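Local coordinates for shikimate dehydrogenase (NADP(+)) (Peptoclostridium difficile, PDB 5DZS), which probably catalyses the reversible NADPH-linked reduction of 3-dehydroshikimate to shikimate, a step on the way to chorismate and the aromatic amino acids, at residues 105-110 with 232-237; 1-6 with 53-58; 172-177 with 200-205. All coordinates share one frame; numbering follows the deposited sequence. Where two conformers were deposited one is given.

Contact 1: residues 105-110 with 232-237; sequences LDSMFK and GLYMLV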
# COMPACT_ATOMS: atom_id res chain seq x y z
N LEU B 105 3.07 -14.39 7.85
CA LEU B 105 2.59 -15.64 8.43
C LEU B 105 1.58 -16.29 7.48
O LEU B 105 1.67 -17.48 7.18
CB LEU B 105 1.92 -15.41 9.80
CG LEU B 105 2.83 -15.02 10.97
CD1 LEU B 105 2.04 -14.31 12.06
CD2 LEU B 105 3.55 -16.25 11.51
N ASP B 106 0.64 -15.48 6.98
CA ASP B 106 -0.38 -15.97 6.06
C ASP B 106 0.30 -16.64 4.87
O ASP B 106 -0.05 -17.74 4.46
CB ASP B 106 -1.28 -14.85 5.59
CG ASP B 106 -2.31 -15.31 4.59
OD1 ASP B 106 -3.17 -16.12 4.96
OD2 ASP B 106 -2.27 -14.85 3.44
N SER B 107 1.28 -15.94 4.32
CA SER B 107 2.06 -16.42 3.19
C SER B 107 2.74 -17.78 3.45
O SER B 107 2.62 -18.72 2.63
CB SER B 107 3.12 -15.38 2.86
OG SER B 107 3.89 -15.76 1.75
N MET B 108 3.43 -17.86 4.58
CA MET B 108 4.17 -19.05 5.05
C MET B 108 3.24 -20.26 5.25
O MET B 108 3.58 -21.38 4.89
CB MET B 108 4.88 -18.72 6.38
CG MET B 108 5.54 -19.90 7.09
SD MET B 108 6.21 -19.50 8.74
CE MET B 108 4.71 -19.12 9.63
N PHE B 109 2.08 -20.01 5.85
CA PHE B 109 1.09 -21.07 6.11
C PHE B 109 0.50 -21.61 4.81
O PHE B 109 0.32 -22.82 4.67
CB PHE B 109 -0.03 -20.59 7.04
CG PHE B 109 0.32 -20.70 8.50
CD1 PHE B 109 1.10 -19.73 9.11
CD2 PHE B 109 -0.13 -21.76 9.26
CE1 PHE B 109 1.41 -19.81 10.45
CE2 PHE B 109 0.18 -21.86 10.61
CZ PHE B 109 0.95 -20.88 11.21
N LYS B 110 0.22 -20.73 3.86
CA LYS B 110 -0.30 -21.16 2.57
C LYS B 110 0.74 -21.98 1.82
O LYS B 110 0.43 -23.00 1.24
CB LYS B 110 -0.70 -19.96 1.71
CG LYS B 110 -1.95 -19.25 2.18
CD LYS B 110 -2.17 -17.98 1.40
CE LYS B 110 -3.45 -17.28 1.81
NZ LYS B 110 -3.48 -15.88 1.30
N GLY B 232 11.68 -20.15 9.29
CA GLY B 232 11.19 -18.81 9.02
C GLY B 232 11.61 -18.16 7.73
O GLY B 232 11.18 -17.05 7.46
N LEU B 233 12.40 -18.86 6.91
CA LEU B 233 12.96 -18.18 5.72
C LEU B 233 11.93 -17.68 4.72
O LEU B 233 12.03 -16.55 4.24
CB LEU B 233 14.00 -19.06 5.03
CG LEU B 233 14.74 -18.41 3.85
CD1 LEU B 233 15.49 -17.14 4.25
CD2 LEU B 233 15.70 -19.42 3.23
N TYR B 234 10.92 -18.48 4.41
CA TYR B 234 9.94 -18.03 3.43
C TYR B 234 9.26 -16.74 3.89
O TYR B 234 9.02 -15.83 3.10
CB TYR B 234 8.90 -19.14 3.16
CG TYR B 234 8.07 -18.93 1.92
CD1 TYR B 234 8.57 -19.27 0.67
CD2 TYR B 234 6.79 -18.39 1.99
CE1 TYR B 234 7.83 -19.10 -0.47
CE2 TYR B 234 6.03 -18.21 0.84
CZ TYR B 234 6.56 -18.57 -0.38
OH TYR B 234 5.85 -18.43 -1.56
N MET B 235 8.93 -16.68 5.17
CA MET B 235 8.30 -15.51 5.75
C MET B 235 9.24 -14.32 5.67
O MET B 235 8.84 -13.21 5.34
CB MET B 235 7.88 -15.79 7.18
CG MET B 235 7.32 -14.60 7.90
SD MET B 235 6.58 -15.18 9.43
CE MET B 235 6.23 -13.62 10.24
N LEU B 236 10.52 -14.55 5.95
CA LEU B 236 11.47 -13.44 5.88
C LEU B 236 11.55 -12.84 4.46
O LEU B 236 11.66 -11.64 4.27
CB LEU B 236 12.87 -13.88 6.32
CG LEU B 236 13.05 -14.20 7.80
CD1 LEU B 236 14.46 -14.69 8.06
CD2 LEU B 236 12.73 -12.99 8.67
N VAL B 237 11.53 -13.69 3.45
CA VAL B 237 11.59 -13.20 2.08
C VAL B 237 10.28 -12.47 1.73
O VAL B 237 10.29 -11.39 1.14
CB VAL B 237 11.89 -14.34 1.08
CG1 VAL B 237 11.91 -13.79 -0.33
CG2 VAL B 237 13.22 -14.99 1.39
O HOH W 1 6.21 -15.01 2.75

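Contact 2: residues 1-6 with 53-58; sequences MNFFGL and LGIQGV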
# COMPACT_ATOMS: atom_id res chain seq x y z
N MET B 1 20.13 7.05 -5.73
CA MET B 1 20.42 6.09 -4.60
C MET B 1 19.59 6.39 -3.38
O MET B 1 19.51 7.54 -2.97
CB MET B 1 21.90 6.18 -4.24
CG MET B 1 22.33 5.29 -3.09
SD MET B 1 22.13 3.55 -3.39
CE MET B 1 23.37 3.27 -4.62
N ASN B 2 18.94 5.37 -2.83
CA ASN B 2 18.23 5.51 -1.58
C ASN B 2 18.74 4.48 -0.58
O ASN B 2 19.19 3.39 -0.97
CB ASN B 2 16.74 5.41 -1.74
CG ASN B 2 16.16 6.66 -2.34
OD1 ASN B 2 15.86 6.71 -3.54
ND2 ASN B 2 16.09 7.71 -1.55
N PHE B 3 18.65 4.82 0.69
CA PHE B 3 19.13 4.00 1.80
C PHE B 3 18.01 3.46 2.67
O PHE B 3 17.02 4.15 2.95
CB PHE B 3 20.10 4.77 2.72
CG PHE B 3 21.44 5.16 2.11
CD1 PHE B 3 21.91 4.60 0.95
CD2 PHE B 3 22.29 6.02 2.81
CE1 PHE B 3 23.19 4.94 0.46
CE2 PHE B 3 23.53 6.37 2.31
CZ PHE B 3 24.00 5.81 1.15
N PHE B 4 18.22 2.23 3.12
CA PHE B 4 17.28 1.47 3.94
C PHE B 4 18.08 0.64 4.94
O PHE B 4 19.30 0.46 4.78
CB PHE B 4 16.48 0.49 3.06
CG PHE B 4 15.70 1.14 1.96
CD1 PHE B 4 16.28 1.47 0.75
CD2 PHE B 4 14.36 1.46 2.16
CE1 PHE B 4 15.53 2.10 -0.22
CE2 PHE B 4 13.63 2.09 1.19
CZ PHE B 4 14.21 2.40 -0.00
N GLY B 5 17.41 0.09 5.94
CA GLY B 5 18.09 -0.82 6.82
C GLY B 5 17.22 -1.46 7.85
O GLY B 5 15.99 -1.27 7.84
N LEU B 6 17.86 -2.20 8.73
CA LEU B 6 17.21 -2.97 9.77
C LEU B 6 17.64 -2.46 11.13
O LEU B 6 18.84 -2.45 11.44
CB LEU B 6 17.59 -4.46 9.64
CG LEU B 6 17.10 -5.39 10.75
CD1 LEU B 6 15.58 -5.43 10.83
CD2 LEU B 6 17.68 -6.78 10.58
N LEU B 53 18.87 12.35 7.76
CA LEU B 53 19.68 11.74 6.71
C LEU B 53 18.85 11.19 5.55
O LEU B 53 19.42 10.66 4.59
CB LEU B 53 20.64 10.69 7.29
CG LEU B 53 21.64 11.18 8.34
CD1 LEU B 53 22.59 10.07 8.77
CD2 LEU B 53 22.43 12.34 7.80
N GLY B 54 17.52 11.34 5.60
CA GLY B 54 16.70 10.89 4.48
C GLY B 54 16.72 9.42 4.22
O GLY B 54 16.78 8.99 3.07
N ILE B 55 16.75 8.63 5.29
CA ILE B 55 16.69 7.18 5.18
C ILE B 55 15.25 6.84 4.81
O ILE B 55 14.34 7.05 5.58
CB ILE B 55 17.13 6.48 6.47
CG1 ILE B 55 18.49 7.03 6.97
CG2 ILE B 55 17.14 4.97 6.29
CD1 ILE B 55 19.63 6.86 5.99
N GLN B 56 15.03 6.31 3.60
CA GLN B 56 13.67 6.15 3.10
C GLN B 56 12.83 5.17 3.88
O GLN B 56 11.60 5.35 4.02
CB GLN B 56 13.69 5.76 1.61
CG GLN B 56 12.32 5.73 0.98
CD GLN B 56 12.35 5.53 -0.50
OE1 GLN B 56 13.23 6.04 -1.21
NE2 GLN B 56 11.35 4.80 -1.00
N GLY B 57 13.44 4.10 4.32
CA GLY B 57 12.69 3.11 5.08
C GLY B 57 13.55 2.26 5.96
O GLY B 57 14.72 2.01 5.62
N VAL B 58 12.98 1.76 7.05
CA VAL B 58 13.69 0.81 7.88
C VAL B 58 12.75 -0.29 8.30
O VAL B 58 11.52 -0.07 8.42
CB VAL B 58 14.37 1.39 9.14
CG1 VAL B 58 15.40 2.44 8.74
CG2 VAL B 58 13.37 1.95 10.11
O HOH W 2 17.15 7.24 1.09

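Contact 3: residues 172-177 with 200-205; sequences HIKGDI and IQNFDI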
# COMPACT_ATOMS: atom_id res chain seq x y z
N HIS B 172 1.30 -30.12 30.07
CA HIS B 172 0.08 -30.93 29.97
C HIS B 172 -0.84 -30.56 28.81
O HIS B 172 -1.98 -31.01 28.76
CB HIS B 172 -0.71 -30.83 31.28
CG HIS B 172 0.14 -30.95 32.51
ND1 HIS B 172 0.65 -32.15 32.94
CD2 HIS B 172 0.57 -30.01 33.39
CE1 HIS B 172 1.36 -31.95 34.04
NE2 HIS B 172 1.33 -30.66 34.33
N ILE B 173 -0.36 -29.74 27.87
CA ILE B 173 -1.18 -29.37 26.71
C ILE B 173 -0.80 -30.18 25.49
O ILE B 173 0.39 -30.32 25.15
CB ILE B 173 -1.09 -27.86 26.37
CG1 ILE B 173 -1.98 -27.03 27.29
CG2 ILE B 173 -1.63 -27.59 24.97
CD1 ILE B 173 -1.65 -27.14 28.75
N LYS B 174 -1.82 -30.71 24.81
CA LYS B 174 -1.63 -31.46 23.59
C LYS B 174 -2.37 -30.69 22.49
O LYS B 174 -3.51 -30.26 22.68
CB LYS B 174 -2.19 -32.88 23.73
CG LYS B 174 -1.70 -33.60 24.99
CD LYS B 174 -2.30 -34.99 25.18
CE LYS B 174 -1.63 -36.06 24.33
NZ LYS B 174 -1.82 -35.90 22.86
N GLY B 175 -1.73 -30.49 21.34
CA GLY B 175 -2.36 -29.76 20.25
C GLY B 175 -1.81 -30.10 18.88
O GLY B 175 -0.98 -31.00 18.73
N ASP B 176 -2.28 -29.36 17.89
CA ASP B 176 -1.85 -29.54 16.50
C ASP B 176 -0.56 -28.80 16.18
O ASP B 176 0.39 -29.38 15.66
CB ASP B 176 -2.94 -29.03 15.56
CG ASP B 176 -4.22 -29.83 15.67
OD1 ASP B 176 -4.23 -30.98 15.18
OD2 ASP B 176 -5.21 -29.30 16.21
N ILE B 177 -0.54 -27.51 16.48
CA ILE B 177 0.56 -26.63 16.12
C ILE B 177 1.25 -25.95 17.29
O ILE B 177 0.59 -25.46 18.21
CB ILE B 177 0.04 -25.49 15.21
CG1 ILE B 177 -0.51 -26.06 13.89
CG2 ILE B 177 1.12 -24.46 14.93
CD1 ILE B 177 -1.39 -25.09 13.13
N ILE B 200 7.45 -30.98 22.81
CA ILE B 200 7.42 -31.09 21.35
C ILE B 200 6.70 -32.37 20.92
O ILE B 200 6.00 -32.40 19.91
CB ILE B 200 8.83 -31.06 20.73
CG1 ILE B 200 9.44 -29.67 20.95
CG2 ILE B 200 8.77 -31.37 19.24
CD1 ILE B 200 10.87 -29.51 20.47
N GLN B 201 6.85 -33.41 21.71
CA GLN B 201 6.20 -34.67 21.39
C GLN B 201 4.67 -34.56 21.36
O GLN B 201 4.01 -35.33 20.68
CB GLN B 201 6.64 -35.73 22.40
CG GLN B 201 6.24 -37.14 22.03
CD GLN B 201 6.89 -38.15 22.95
OE1 GLN B 201 7.68 -37.79 23.82
NE2 GLN B 201 6.56 -39.42 22.77
N ASN B 202 4.10 -33.56 22.06
CA ASN B 202 2.64 -33.40 22.13
C ASN B 202 2.00 -32.59 20.99
O ASN B 202 0.81 -32.27 21.05
CB ASN B 202 2.23 -32.78 23.48
CG ASN B 202 2.55 -33.68 24.66
OD1 ASN B 202 2.64 -34.90 24.53
ND2 ASN B 202 2.69 -33.07 25.83
N PHE B 203 2.78 -32.28 19.95
CA PHE B 203 2.28 -31.50 18.81
C PHE B 203 2.61 -32.20 17.51
O PHE B 203 3.53 -33.02 17.46
CB PHE B 203 2.81 -30.06 18.87
CG PHE B 203 2.28 -29.29 20.04
CD1 PHE B 203 2.88 -29.42 21.29
CD2 PHE B 203 1.14 -28.52 19.93
CE1 PHE B 203 2.36 -28.77 22.39
CE2 PHE B 203 0.62 -27.86 21.02
CZ PHE B 203 1.23 -27.98 22.26
N ASP B 204 1.83 -31.91 16.47
CA ASP B 204 2.01 -32.50 15.14
C ASP B 204 2.82 -31.63 14.18
O ASP B 204 3.53 -32.15 13.31
CB ASP B 204 0.65 -32.74 14.48
CG ASP B 204 -0.17 -33.80 15.18
OD1 ASP B 204 0.41 -34.72 15.80
OD2 ASP B 204 -1.41 -33.73 15.09
N ILE B 205 2.72 -30.31 14.34
CA ILE B 205 3.38 -29.36 13.44
C ILE B 205 4.17 -28.33 14.23
O ILE B 205 3.65 -27.77 15.21
CB ILE B 205 2.32 -28.61 12.60
CG1 ILE B 205 1.44 -29.62 11.84
CG2 ILE B 205 2.99 -27.63 11.64
CD1 ILE B 205 0.23 -29.01 11.17
O HOH W 3 3.04 -30.12 26.02
O HOH W 4 -2.54 -31.80 13.05

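Contact 1: residues 105-110 with 232-237
M235 lies along L105, the two side chains side by side and pointing the same way. The methyl CE of M235 comes to 3.7 Å from CG of L105, and SD of M235 sits 3.8 Å from CD2 of L105. The methionine reaches this far because its CG is anti to the backbone N (chi1 175°) and the rest of the chain stays extended, carrying the sulfur and methyl along the leucine. One turn on, M108 meets the root of the same residue, CB of M108 to CB of M235 at 4.3 Å. At the other end of the contact Y234 presents its ring edge to S107: OG of S107 lies near the ring plane, 3.4 Å from CE2 of Y234. That hydroxyl is also linked through a water, 2.6 Å from OG of S107, which donates to the carbonyl O of Y234 at 2.9 Å.

The axes of the two helical segments approach to 8.5 Å, their directions 136° apart, M108 and M235 having the nearest CA atoms, 5.5 Å apart. Further out, Y261 of helix 255-268 meets the Y234 ring edge-to-face. L105 is backed by A132 and A133 of helix 128-139 and by L209, a predicted NADP(+)-binding residue. G232, just before helix 233-248, is another, while M235 adjoins Q239, predicted to bind shikimate. As in the family generally, helices 101-111 and 233-248 link the two domains. Cohesion between the segments is mainly apolar, from M235 against L105 and M108; one water joins S107 OG to Y234 O, no direct hydrogen bond crosses, and the OH of Y234 is satisfied by D258.

Contact 2: residues 1-6 with 53-58
G5 pairs in parallel with V58 in the mixed sheet of the substrate-binding domain, strand 2-8 beside strand 57-60. Direct backbone bonds between these two segments are weak: Q56 N gives one to F3 O (3.0 Å, bent to 133°), and G5 N another to G57 O at 3.3 Å. G5 also pairs with N59, the next residue of strand 57-60. CA-H contacts supplement these, CA of F4 approaching G57 O and CA of V58 approaching G5 O, both at 3.1 Å.

Where the strands part, a water adds a second link: it accepts from F3 N and from ND2 of N2. G54, the positive-phi residue of the Schellman motif that ends helix 46-53, offers its O to this water. On its far side strand 2-8 bonds to A32 and K34 of strand 31-37.

Q56, extended with CG anti to its N (chi1 -174°), lies alongside F4, its amide turned 57° from the ring. NE2 of Q56 finds a weak bond to W247 O, and the indole of W247 also meets the F4 ring. ND2 of N2 lies 3.3 Å from OE1 of Q56 but at too poor an angle for a hydrogen bond; it gives its bond to the water instead.

Contact 3: residues 172-177 with 200-205
F203 reaches across the loop 172-177, and its side chain can be followed outward atom by atom. CB of F203 stands 3.9 Å from G175 O, and CG is equally near that oxygen. CD2 reaches G175 C, while CE2 of F203 lies 3.5 Å from G175 N, which sits over one ring face. CE1 approaches I173 O, and CZ of F203 ends 4.0 Å from CG2 of I173. With CG beside the backbone N (chi1 -66°), the ring lies against the glycine main chain; I177 N is at its edge, in plane.

Backbone bonds are made just before and just after F203 in sequence. G175 N bonds to N202 O (N-H...O angle 159°), and D176 O accepts from both D204 N and I205 N, the latter at 2.8 Å and almost head-on to the carbonyl. One water donates to OD1 of D176 and to OD2 of D204, between two like-charged carboxylates; OD2 of D176 accepts from V120 N.

I177 and I205 then start neighbouring strands of the parallel sheet in the nucleotide-binding domain. Strand 120-124 flanks 177-180 on the other side, its V122 touching F203, while helix 197-200 leads through a type I turn into strand 205-208.

How the contacts relate
From the N terminus, contact 2 closes first: strand 2-8 goes out through helix 16-27, strand 31-37 and helix 46-53 before residues 53-58 return beside it, inside the substrate-binding domain. The chain then completes that domain's sheet and enters helix 101-111, opening contact 1, which closes only at helix 233-248, after the whole parallel sheet has been built. Contact 3 falls within that long excursion, joining the starts of two adjacent strands of the sheet. Contact 2 stands in series with both, and no loops cross. Contacts 2 and 3 lie on opposite sides of the chain's centre, their centres about 42 Å apart, with contact 1 bringing together the helices between the two domains.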